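PDB 4PYS: beta-N-acetylhexosaminidase from Bacteroides fragilis, which probably hydrolyses terminal, non-reducing N-acetylhexosamine residues from glycans and glycoconjugates. Local coordinates for residues 39-51 with 96-108. Residues are numbered along the deposited sequence; the frame is centred on the assembly and turned at random.
Sequences PGSFIRLFYEKLV and DAGFIYAIQSLRQ
Phe-42 lays one face of its ring against Phe-99, whose CB makes a CH-pi contact 3.9 Å from the Phe-42 ring centroid. Pro-39 O sits over the opposite face, and Asp-96 OD1 lies at the edge. The two phenyl rings meet obliquely, their planes at 33°. The Phe-46 ring has Leu-50 CB over one face and Ile-103 CG1 at its edge. The aliphatic chain of Lys-49 lies over one face of the Arg-107 guanidinium, with Lys-49 CE 3.7 Å from Arg-107 NH1. That same NH1 donates to Gln-104 OE1 (2.9 Å), on a lone pair in the carbonyl plane. Lys-49 NZ forms salt bridges with Glu-48 OE2 and Asp-154, which probably offset the nearby Arg-107 charge.

Ile-103 reaches Phe-42, Leu-45, Phe-46 and Leu-50. With CG1 anti to its carbonyl carbon (chi1 -74°), it sends CD1 to Phe-46 CB (3.8 Å) and CG2 to Leu-50 CD1 (3.8 Å). Leu-45 CD2 meets Ile-100 CG2 at 3.7 Å. No hydrogen bond crosses between the segments.

Helices 43-49 and 96-108 run nearly parallel, axes 9.8 Å apart. They pack on the sheet of the family 20 domain 2: Phe-46 touches strand 31-35, and Leu-106 strand 80-84. Lys-49 and Gln-104 NE2 face helix 146-158, through Asp-154 and Ser-157.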
# COMPACT_ATOMS: atom_id res chain seq x y z
N PRO A 39 -0.27 26.45 1.03
CA PRO A 39 -1.18 25.30 0.98
C PRO A 39 -0.89 24.40 -0.21
O PRO A 39 -1.65 23.46 -0.46
CB PRO A 39 -2.54 25.97 0.79
CG PRO A 39 -2.23 27.18 -0.02
CD PRO A 39 -0.89 27.67 0.47
N GLY A 40 0.21 24.67 -0.91
CA GLY A 40 0.54 23.98 -2.15
C GLY A 40 0.51 22.46 -2.13
O GLY A 40 0.20 21.82 -3.14
N SER A 41 0.82 21.85 -0.99
CA SER A 41 0.98 20.40 -0.93
C SER A 41 -0.35 19.64 -0.83
O SER A 41 -0.45 18.50 -1.28
CB SER A 41 1.83 20.03 0.27
OG SER A 41 1.05 20.22 1.43
N PHE A 42 -1.35 20.26 -0.20
CA PHE A 42 -2.63 19.58 0.00
C PHE A 42 -3.75 20.16 -0.84
O PHE A 42 -4.81 19.55 -0.98
CB PHE A 42 -3.02 19.58 1.48
CG PHE A 42 -3.21 20.95 2.08
CD1 PHE A 42 -4.43 21.60 1.97
CD2 PHE A 42 -2.17 21.57 2.76
CE1 PHE A 42 -4.61 22.85 2.52
CE2 PHE A 42 -2.35 22.82 3.31
CZ PHE A 42 -3.57 23.46 3.19
N ILE A 43 -3.52 21.32 -1.42
CA ILE A 43 -4.61 22.07 -2.03
C ILE A 43 -5.16 21.48 -3.33
O ILE A 43 -6.33 21.67 -3.65
CB ILE A 43 -4.24 23.56 -2.19
CG1 ILE A 43 -5.50 24.42 -2.13
CG2 ILE A 43 -3.44 23.79 -3.47
CD1 ILE A 43 -6.32 24.17 -0.87
N ARG A 44 -4.32 20.76 -4.08
CA ARG A 44 -4.81 20.13 -5.31
C ARG A 44 -5.89 19.09 -5.00
O ARG A 44 -6.85 18.94 -5.76
CB ARG A 44 -3.65 19.50 -6.10
CG ARG A 44 -2.84 20.53 -6.88
CD ARG A 44 -1.82 19.86 -7.80
NE ARG A 44 -0.54 19.63 -7.12
CZ ARG A 44 0.43 20.53 -7.04
NH1 ARG A 44 0.27 21.73 -7.59
NH2 ARG A 44 1.56 20.24 -6.41
N LEU A 45 -5.76 18.41 -3.87
CA LEU A 45 -6.77 17.43 -3.45
C LEU A 45 -8.08 18.12 -3.07
O LEU A 45 -9.17 17.64 -3.39
CB LEU A 45 -6.27 16.57 -2.29
CG LEU A 45 -7.19 15.43 -1.83
CD1 LEU A 45 -7.40 14.41 -2.95
CD2 LEU A 45 -6.65 14.75 -0.58
N PHE A 46 -7.96 19.25 -2.38
CA PHE A 46 -9.13 20.04 -2.01
C PHE A 46 -9.88 20.51 -3.26
O PHE A 46 -11.11 20.42 -3.32
CB PHE A 46 -8.71 21.24 -1.15
CG PHE A 46 -9.86 22.11 -0.74
CD1 PHE A 46 -10.59 21.81 0.41
CD2 PHE A 46 -10.23 23.21 -1.50
CE1 PHE A 46 -11.66 22.59 0.79
CE2 PHE A 46 -11.30 24.00 -1.12
CZ PHE A 46 -12.02 23.69 0.03
N TYR A 47 -9.14 21.03 -4.24
CA TYR A 47 -9.77 21.52 -5.47
C TYR A 47 -10.47 20.39 -6.22
O TYR A 47 -11.51 20.57 -6.85
CB TYR A 47 -8.75 22.19 -6.38
CG TYR A 47 -8.14 23.48 -5.85
CD1 TYR A 47 -8.87 24.32 -5.01
CD2 TYR A 47 -6.85 23.84 -6.19
CE1 TYR A 47 -8.31 25.49 -4.52
CE2 TYR A 47 -6.28 25.01 -5.71
CZ TYR A 47 -7.02 25.83 -4.88
OH TYR A 47 -6.45 26.99 -4.40
N GLU A 48 -9.88 19.20 -6.16
CA GLU A 48 -10.42 18.06 -6.87
C GLU A 48 -11.66 17.46 -6.21
O GLU A 48 -12.58 16.99 -6.89
CB GLU A 48 -9.33 16.99 -7.00
CG GLU A 48 -9.74 15.76 -7.78
CD GLU A 48 -8.65 14.70 -7.77
OE1 GLU A 48 -7.49 15.01 -8.13
OE2 GLU A 48 -8.97 13.55 -7.41
N LYS A 49 -11.70 17.47 -4.88
CA LYS A 49 -12.70 16.68 -4.15
C LYS A 49 -13.81 17.52 -3.51
O LYS A 49 -14.90 17.02 -3.26
CB LYS A 49 -12.04 15.83 -3.07
CG LYS A 49 -10.99 14.82 -3.58
CD LYS A 49 -11.57 13.83 -4.59
CE LYS A 49 -10.63 12.63 -4.79
NZ LYS A 49 -11.02 11.79 -5.99
N LEU A 50 -13.53 18.80 -3.25
CA LEU A 50 -14.45 19.64 -2.48
C LEU A 50 -14.92 20.90 -3.21
O LEU A 50 -16.11 21.05 -3.49
CB LEU A 50 -13.83 19.99 -1.12
CG LEU A 50 -13.69 18.80 -0.17
CD1 LEU A 50 -12.79 19.12 1.01
CD2 LEU A 50 -15.08 18.40 0.31
N VAL A 51 -14.00 21.82 -3.48
CA VAL A 51 -14.34 23.10 -4.11
C VAL A 51 -13.33 23.41 -5.20
O VAL A 51 -12.13 23.50 -4.91
CB VAL A 51 -14.29 24.26 -3.09
CG1 VAL A 51 -14.67 25.59 -3.76
CG2 VAL A 51 -15.19 23.98 -1.91
N ASP A 96 1.50 18.25 6.55
CA ASP A 96 0.64 18.18 5.36
C ASP A 96 -0.25 16.94 5.34
O ASP A 96 -1.37 17.00 4.84
CB ASP A 96 1.48 18.24 4.09
CG ASP A 96 2.12 19.60 3.88
OD1 ASP A 96 1.55 20.62 4.33
OD2 ASP A 96 3.17 19.65 3.22
N ALA A 97 0.24 15.81 5.86
CA ALA A 97 -0.57 14.59 5.91
C ALA A 97 -1.87 14.83 6.67
O ALA A 97 -2.95 14.40 6.25
CB ALA A 97 0.21 13.46 6.54
N GLY A 98 -1.76 15.52 7.80
CA GLY A 98 -2.94 15.87 8.58
C GLY A 98 -3.96 16.65 7.78
O GLY A 98 -5.15 16.39 7.88
N PHE A 99 -3.51 17.61 6.97
CA PHE A 99 -4.45 18.39 6.17
C PHE A 99 -5.14 17.52 5.13
O PHE A 99 -6.32 17.68 4.83
CB PHE A 99 -3.71 19.54 5.46
CG PHE A 99 -3.38 20.71 6.35
CD1 PHE A 99 -4.36 21.32 7.13
CD2 PHE A 99 -2.08 21.22 6.39
CE1 PHE A 99 -4.05 22.43 7.94
CE2 PHE A 99 -1.76 22.31 7.21
CZ PHE A 99 -2.75 22.91 7.98
N ILE A 100 -4.39 16.59 4.56
CA ILE A 100 -4.98 15.67 3.58
C ILE A 100 -6.04 14.79 4.22
O ILE A 100 -7.14 14.60 3.67
CB ILE A 100 -3.87 14.84 2.90
CG1 ILE A 100 -3.12 15.75 1.93
CG2 ILE A 100 -4.48 13.62 2.17
CD1 ILE A 100 -1.84 15.19 1.42
N TYR A 101 -5.75 14.29 5.41
CA TYR A 101 -6.73 13.46 6.09
C TYR A 101 -7.93 14.27 6.54
O TYR A 101 -9.06 13.77 6.50
CB TYR A 101 -6.07 12.68 7.24
CG TYR A 101 -5.00 11.74 6.72
CD1 TYR A 101 -5.18 11.07 5.51
CD2 TYR A 101 -3.81 11.54 7.41
CE1 TYR A 101 -4.19 10.21 5.01
CE2 TYR A 101 -2.82 10.68 6.92
CZ TYR A 101 -3.02 10.02 5.72
OH TYR A 101 -2.05 9.18 5.21
N ALA A 102 -7.71 15.52 6.95
CA ALA A 102 -8.85 16.40 7.24
C ALA A 102 -9.74 16.58 6.01
O ALA A 102 -10.96 16.59 6.12
CB ALA A 102 -8.37 17.77 7.77
N ILE A 103 -9.11 16.73 4.85
CA ILE A 103 -9.87 16.86 3.61
C ILE A 103 -10.67 15.60 3.34
O ILE A 103 -11.82 15.68 2.93
CB ILE A 103 -8.93 17.17 2.40
CG1 ILE A 103 -8.47 18.63 2.49
CG2 ILE A 103 -9.63 16.94 1.06
CD1 ILE A 103 -7.27 18.95 1.58
N GLN A 104 -10.08 14.43 3.59
CA GLN A 104 -10.82 13.19 3.39
C GLN A 104 -12.03 13.12 4.33
O GLN A 104 -13.09 12.64 3.95
CB GLN A 104 -9.92 11.96 3.60
CG GLN A 104 -8.77 11.83 2.60
CD GLN A 104 -9.24 11.58 1.17
OE1 GLN A 104 -10.44 11.50 0.89
NE2 GLN A 104 -8.28 11.44 0.27
N SER A 105 -11.87 13.59 5.56
CA SER A 105 -13.02 13.63 6.47
C SER A 105 -14.10 14.63 6.02
O SER A 105 -15.29 14.33 6.10
CB SER A 105 -12.58 13.91 7.91
OG SER A 105 -11.87 12.80 8.44
N LEU A 106 -13.68 15.80 5.55
CA LEU A 106 -14.64 16.80 5.07
C LEU A 106 -15.45 16.25 3.90
O LEU A 106 -16.64 16.52 3.77
CB LEU A 106 -13.93 18.10 4.66
CG LEU A 106 -13.42 18.99 5.80
CD1 LEU A 106 -12.57 20.14 5.24
CD2 LEU A 106 -14.59 19.54 6.61
N ARG A 107 -14.79 15.47 3.03
CA ARG A 107 -15.49 14.83 1.90
C ARG A 107 -16.69 14.03 2.37
O ARG A 107 -17.76 14.08 1.76
CB ARG A 107 -14.56 13.85 1.19
CG ARG A 107 -13.57 14.45 0.24
CD ARG A 107 -12.74 13.32 -0.37
NE ARG A 107 -13.45 12.57 -1.41
CZ ARG A 107 -12.95 11.49 -2.00
NH1 ARG A 107 -11.76 11.03 -1.63
NH2 ARG A 107 -13.63 10.87 -2.95
N GLN A 108 -16.49 13.25 3.44
CA GLN A 108 -17.54 12.39 3.96
C GLN A 108 -18.50 13.11 4.91
O GLN A 108 -19.60 12.63 5.15
CB GLN A 108 -16.93 11.18 4.67
CG GLN A 108 -16.22 10.25 3.70
CD GLN A 108 -15.72 8.99 4.36
OE1 GLN A 108 -16.38 8.41 5.23
NE2 GLN A 108 -14.55 8.53 3.94